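Side-chain contacts in profilin I (Acanthamoeba castellanii, PDB 1ACF), which binds monomeric actin in a 1:1 complex, preventing its polymerization at high concentration and enhancing it at low, and also binds the phosphoinositide PIP2: residues T69-D74 and V112-A117; Q3-T8 and D118-Q123. One frame throughout, in Å; residues are numbered along the deposited sequence.

Both contacts use helix 106-121, the C-terminal helix of the profilin fold, and engage it from different sides: contact 1 links Glu114, in segment 112-117, by one long salt bridge to Arg71 at the end of strand 65-72, and contact 2 sets residues 118-123 against the N-terminal helix 2-11. Their centres lie about 14 Å apart, and along the chain contact 1 is nested within the loop that contact 2 closes. They meet in packing where Leu116 CD1 is 4.3 Å from Tyr5 O. Lys115, an actin-binding site, sits in segment 112-117, and its side chain is about 10 Å from that of Leu120. Segment 3-8 belongs to a predicted actin-binding region.

Contact 1: T69-D74 and V112-A117; sequences TLRADD and VVEKLA
Arg71 reaches from the end of strand 65-72 to meet Glu114 of the C-terminal helix of the profilin fold, spanning a face of the antiparallel sheet. The bridge is long, 3.7 Å from Arg71 NH2 to Glu114 OE2, and oblique to the guanidinium, whose plane is turned 68° from the carboxylate. With CG anti to the backbone N (chi1 151°), the extended chain brings NH2 to the Glu114 carboxylate; Glu114 bends at chi2 and comes from the opposite direction. The tight part lies on the helix side. Val113 and Ala117 are buried against Val89 and Leu96, and the Glu114 carboxylate is well gripped: OE2 is hydrogen-bonded to Ser76 OG and Tyr78 OH, and OE1 pairs with Arg75, so Arg71, at this distance, probably contributes mainly electrostatically. The strand side is loose and exposed to solvent. The chain turns a corner at Leu70, where Leu70 and Arg71 share Tyr78 as backbone partner in a classic beta bulge. Asp73, whose OD1 accepts the backbone N-H groups of Arg75 and Ser76, extends the charge network: its OD2 lies 3.8 Å from Arg71 NE, displaced from the plane of the guanidinium, so that only charge links them.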
loop_
_atom_site.group_PDB
_atom_site.type_symbol
_atom_site.label_atom_id
_atom_site.label_comp_id
_atom_site.label_asym_id
_atom_site.label_seq_id
_atom_site.Cartn_x
_atom_site.Cartn_y
_atom_site.Cartn_z
ATOM N N THR A 69 -7.915 -10.004 -2.597
ATOM C CA THR A 69 -6.610 -10.085 -3.216
ATOM C C THR A 69 -6.605 -10.429 -4.701
ATOM O O THR A 69 -7.031 -11.522 -5.084
ATOM C CB THR A 69 -5.687 -11.140 -2.470
ATOM O OG1 THR A 69 -5.857 -10.850 -1.069
ATOM C CG2 THR A 69 -4.238 -11.073 -2.941
ATOM N N LEU A 70 -6.110 -9.479 -5.474
ATOM C CA LEU A 70 -5.984 -9.637 -6.921
ATOM C C LEU A 70 -4.624 -10.332 -7.258
ATOM O O LEU A 70 -4.622 -11.245 -8.077
ATOM C CB LEU A 70 -6.088 -8.290 -7.568
ATOM C CG LEU A 70 -7.270 -7.631 -8.168
ATOM C CD1 LEU A 70 -6.876 -6.163 -8.480
ATOM C CD2 LEU A 70 -7.672 -8.342 -9.452
ATOM N N ARG A 71 -3.562 -9.884 -6.645
ATOM C CA ARG A 71 -2.159 -10.306 -6.766
ATOM C C ARG A 71 -1.370 -10.302 -5.463
ATOM O O ARG A 71 -1.449 -9.329 -4.664
ATOM C CB ARG A 71 -1.569 -9.394 -7.868
ATOM C CG ARG A 71 -0.115 -9.054 -7.823
ATOM C CD ARG A 71 0.461 -8.506 -9.083
ATOM N NE ARG A 71 1.742 -7.850 -8.925
ATOM C CZ ARG A 71 2.642 -7.461 -9.835
ATOM N NH1 ARG A 71 2.554 -7.745 -11.136
ATOM N NH2 ARG A 71 3.746 -6.760 -9.527
ATOM N N ALA A 72 -0.590 -11.323 -5.094
ATOM C CA ALA A 72 0.238 -11.447 -3.894
ATOM C C ALA A 72 1.527 -12.290 -4.162
ATOM O O ALA A 72 1.522 -13.474 -4.530
ATOM C CB ALA A 72 -0.383 -12.003 -2.626
ATOM N N ASP A 73 2.608 -11.585 -3.974
ATOM C CA ASP A 73 4.004 -12.063 -4.129
ATOM C C ASP A 73 4.856 -11.442 -3.024
ATOM O O ASP A 73 4.293 -10.902 -2.042
ATOM C CB ASP A 73 4.491 -11.932 -5.535
ATOM C CG ASP A 73 4.568 -10.618 -6.209
ATOM O OD1 ASP A 73 5.204 -9.681 -5.714
ATOM O OD2 ASP A 73 4.099 -10.456 -7.352
ATOM N N ASP A 74 6.132 -11.502 -3.203
ATOM C CA ASP A 74 7.172 -11.031 -2.269
ATOM C C ASP A 74 7.393 -9.533 -2.360
ATOM O O ASP A 74 7.919 -8.928 -1.423
ATOM C CB ASP A 74 8.491 -11.809 -2.501
ATOM C CG ASP A 74 8.245 -13.310 -2.423
ATOM O OD1 ASP A 74 7.644 -13.756 -1.411
ATOM O OD2 ASP A 74 8.596 -14.016 -3.373
ATOM N N VAL A 112 2.351 4.270 -10.477
ATOM C CA VAL A 112 2.943 5.283 -9.580
ATOM C C VAL A 112 3.529 4.689 -8.292
ATOM O O VAL A 112 4.626 5.161 -7.896
ATOM C CB VAL A 112 1.965 6.448 -9.348
ATOM C CG1 VAL A 112 2.393 7.298 -8.171
ATOM C CG2 VAL A 112 1.698 7.284 -10.597
ATOM N N VAL A 113 2.884 3.791 -7.578
ATOM C CA VAL A 113 3.376 3.212 -6.320
ATOM C C VAL A 113 4.639 2.345 -6.569
ATOM O O VAL A 113 5.625 2.572 -5.869
ATOM C CB VAL A 113 2.323 2.418 -5.538
ATOM C CG1 VAL A 113 2.814 2.009 -4.149
ATOM C CG2 VAL A 113 0.975 3.134 -5.444
ATOM N N GLU A 114 4.589 1.494 -7.554
ATOM C CA GLU A 114 5.622 0.622 -8.055
ATOM C C GLU A 114 6.863 1.414 -8.453
ATOM O O GLU A 114 7.998 1.082 -8.054
ATOM C CB GLU A 114 5.161 -0.230 -9.232
ATOM C CG GLU A 114 4.159 -1.356 -8.952
ATOM C CD GLU A 114 4.607 -2.536 -8.189
ATOM O OE1 GLU A 114 5.839 -2.521 -7.943
ATOM O OE2 GLU A 114 3.965 -3.514 -7.791
ATOM N N LYS A 115 6.725 2.549 -9.111
ATOM C CA LYS A 115 7.859 3.404 -9.461
ATOM C C LYS A 115 8.437 4.115 -8.248
ATOM O O LYS A 115 9.670 4.332 -8.264
ATOM C CB LYS A 115 7.500 4.467 -10.476
ATOM C CG LYS A 115 7.775 4.066 -11.882
ATOM C CD LYS A 115 7.877 2.577 -12.080
ATOM C CE LYS A 115 8.353 2.389 -13.534
ATOM N NZ LYS A 115 8.137 0.997 -14.002
ATOM N N LEU A 116 7.642 4.537 -7.268
ATOM C CA LEU A 116 8.135 5.215 -6.071
ATOM C C LEU A 116 8.908 4.158 -5.214
ATOM O O LEU A 116 9.759 4.563 -4.454
ATOM C CB LEU A 116 7.037 5.789 -5.158
ATOM C CG LEU A 116 7.136 7.126 -4.501
ATOM C CD1 LEU A 116 6.596 7.230 -3.074
ATOM C CD2 LEU A 116 8.499 7.729 -4.569
ATOM N N ALA A 117 8.473 2.919 -5.308
ATOM C CA ALA A 117 9.116 1.802 -4.567
ATOM C C ALA A 117 10.556 1.652 -5.150
ATOM O O ALA A 117 11.482 1.660 -4.333
ATOM C CB ALA A 117 8.346 0.569 -4.662
#

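Contact 2: Q3-T8 and D118-Q123; sequences QTYVDT and DYLIGQ
Tyr5 and Leu120 carry the meeting of the N-terminal helix 2-11 with the end of helix 106-121, the two terminal helices that pack side by side in profilins. Along segment 3-8, a helix throughout with a wider pi-type turn at 5-8, Asp7 N bonds to Gln3 O. Next, Thr4 O accepts Thr8 N at 2.8 Å. Tyr5, the next residue, supplies the contact from this helix. Its CG stands anti to the carbonyl carbon (chi1 -70°), which puts the phenol beside Leu120. Leu120 lays one methyl over a face of that ring: CD2 is 4.0 Å from the ring centroid and 20° off the normal, a CH-pi contact displaced toward the rim at CZ, which CD2 approaches to 3.7 Å. The two backbones stay well apart, 9.7 Å between Tyr5 CA and Leu120 CA, and the side chains bridge the gap. The ring also meets Trp2, their planes about 60° apart, while Leu120 touches Phe125, the C-terminal residue. At the exposed margin, Gln123 borders the phenol, with OE1 4.4 Å from Tyr5 OH, too far for a hydrogen bond. Val6, one step further on, is buried and packs on Ser32. Between these two segments the link is apolar, dispersion plus a CH-pi contact of a buried leucine methyl on an aromatic face, and so probably tolerant of small shifts.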
loop_
_atom_site.group_PDB
_atom_site.type_symbol
_atom_site.label_atom_id
_atom_site.label_comp_id
_atom_site.label_asym_id
_atom_site.label_seq_id
_atom_site.Cartn_x
_atom_site.Cartn_y
_atom_site.Cartn_z
ATOM N N GLN A 3 6.596 12.071 5.588
ATOM C CA GLN A 3 5.373 12.876 5.398
ATOM C C GLN A 3 5.289 13.372 3.960
ATOM O O GLN A 3 4.239 13.205 3.259
ATOM C CB GLN A 3 5.190 13.979 6.392
ATOM C CG GLN A 3 3.704 14.420 6.545
ATOM C CD GLN A 3 2.789 13.329 6.989
ATOM O OE1 GLN A 3 1.869 12.909 6.304
ATOM N NE2 GLN A 3 2.933 12.781 8.171
ATOM N N THR A 4 6.369 13.952 3.480
ATOM C CA THR A 4 6.435 14.333 2.080
ATOM C C THR A 4 6.167 13.229 1.093
ATOM O O THR A 4 5.497 13.503 0.082
ATOM C CB THR A 4 7.854 14.976 1.746
ATOM O OG1 THR A 4 8.008 15.936 2.827
ATOM C CG2 THR A 4 8.005 15.554 0.358
ATOM N N TYR A 5 6.711 12.029 1.232
ATOM C CA TYR A 5 6.556 10.925 0.310
ATOM C C TYR A 5 5.072 10.674 -0.012
ATOM O O TYR A 5 4.682 10.530 -1.158
ATOM C CB TYR A 5 7.185 9.559 0.770
ATOM C CG TYR A 5 8.704 9.672 0.741
ATOM C CD1 TYR A 5 9.346 10.281 -0.323
ATOM C CD2 TYR A 5 9.484 9.255 1.803
ATOM C CE1 TYR A 5 10.718 10.441 -0.366
ATOM C CE2 TYR A 5 10.860 9.379 1.796
ATOM C CZ TYR A 5 11.484 9.990 0.715
ATOM O OH TYR A 5 12.851 10.141 0.677
ATOM N N VAL A 6 4.362 10.529 1.072
ATOM C CA VAL A 6 2.943 10.331 1.216
ATOM C C VAL A 6 2.152 11.518 0.648
ATOM O O VAL A 6 1.327 11.329 -0.271
ATOM C CB VAL A 6 2.684 10.086 2.734
ATOM C CG1 VAL A 6 1.331 10.572 3.148
ATOM C CG2 VAL A 6 2.893 8.650 3.193
ATOM N N ASP A 7 2.377 12.727 1.149
ATOM C CA ASP A 7 1.592 13.932 0.747
ATOM C C ASP A 7 1.833 14.337 -0.665
ATOM O O ASP A 7 0.883 14.462 -1.511
ATOM C CB ASP A 7 1.787 15.053 1.764
ATOM C CG ASP A 7 1.247 14.743 3.140
ATOM O OD1 ASP A 7 0.310 13.936 3.427
ATOM O OD2 ASP A 7 1.797 15.406 4.069
ATOM N N THR A 8 3.085 14.588 -0.977
ATOM C CA THR A 8 3.560 14.989 -2.272
ATOM C C THR A 8 3.822 13.942 -3.326
ATOM O O THR A 8 3.432 14.100 -4.507
ATOM C CB THR A 8 4.922 15.817 -2.115
ATOM O OG1 THR A 8 4.685 16.791 -1.054
ATOM C CG2 THR A 8 5.318 16.464 -3.431
ATOM N N ASP A 118 10.634 1.549 -6.462
ATOM C CA ASP A 118 11.872 1.465 -7.206
ATOM C C ASP A 118 12.815 2.601 -6.824
ATOM O O ASP A 118 14.021 2.368 -6.602
ATOM C CB ASP A 118 11.710 1.460 -8.738
ATOM C CG ASP A 118 11.264 0.101 -9.255
ATOM O OD1 ASP A 118 11.290 -0.901 -8.527
ATOM O OD2 ASP A 118 10.839 0.062 -10.440
ATOM N N TYR A 119 12.288 3.817 -6.779
ATOM C CA TYR A 119 13.142 4.975 -6.408
ATOM C C TYR A 119 13.599 4.888 -4.966
ATOM O O TYR A 119 14.754 5.250 -4.652
ATOM C CB TYR A 119 12.419 6.251 -6.812
ATOM C CG TYR A 119 12.938 7.538 -6.259
ATOM C CD1 TYR A 119 12.739 7.923 -4.964
ATOM C CD2 TYR A 119 13.690 8.387 -7.096
ATOM C CE1 TYR A 119 13.217 9.139 -4.485
ATOM C CE2 TYR A 119 14.220 9.564 -6.643
ATOM C CZ TYR A 119 13.976 9.928 -5.336
ATOM O OH TYR A 119 14.504 11.109 -4.827
ATOM N N LEU A 120 12.731 4.405 -4.078
ATOM C CA LEU A 120 13.025 4.307 -2.670
ATOM C C LEU A 120 14.046 3.194 -2.338
ATOM O O LEU A 120 14.821 3.388 -1.425
ATOM C CB LEU A 120 11.806 4.316 -1.800
ATOM C CG LEU A 120 10.956 5.589 -1.663
ATOM C CD1 LEU A 120 9.705 5.208 -0.877
ATOM C CD2 LEU A 120 11.771 6.699 -1.054
ATOM N N ILE A 121 13.954 2.099 -3.021
ATOM C CA ILE A 121 14.940 0.979 -2.870
ATOM C C ILE A 121 16.346 1.521 -3.183
ATOM O O ILE A 121 17.308 1.544 -2.375
ATOM C CB ILE A 121 14.419 -0.105 -3.856
ATOM C CG1 ILE A 121 13.314 -0.921 -3.106
ATOM C CG2 ILE A 121 15.534 -1.009 -4.397
ATOM C CD1 ILE A 121 12.781 -2.104 -3.901
ATOM N N GLY A 122 16.491 2.081 -4.355
ATOM C CA GLY A 122 17.649 2.768 -4.869
ATOM C C GLY A 122 18.181 3.773 -3.856
ATOM O O GLY A 122 19.357 4.155 -3.891
ATOM N N GLN A 123 17.443 4.243 -2.902
ATOM C CA GLN A 123 17.937 5.208 -1.907
ATOM C C GLN A 123 18.409 4.399 -0.693
ATOM O O GLN A 123 18.994 5.047 0.171
ATOM C CB GLN A 123 16.879 6.151 -1.332
ATOM C CG GLN A 123 16.007 6.965 -2.258
ATOM C CD GLN A 123 16.650 8.302 -2.493
ATOM O OE1 GLN A 123 16.444 9.258 -1.723
ATOM N NE2 GLN A 123 17.488 8.290 -3.517
#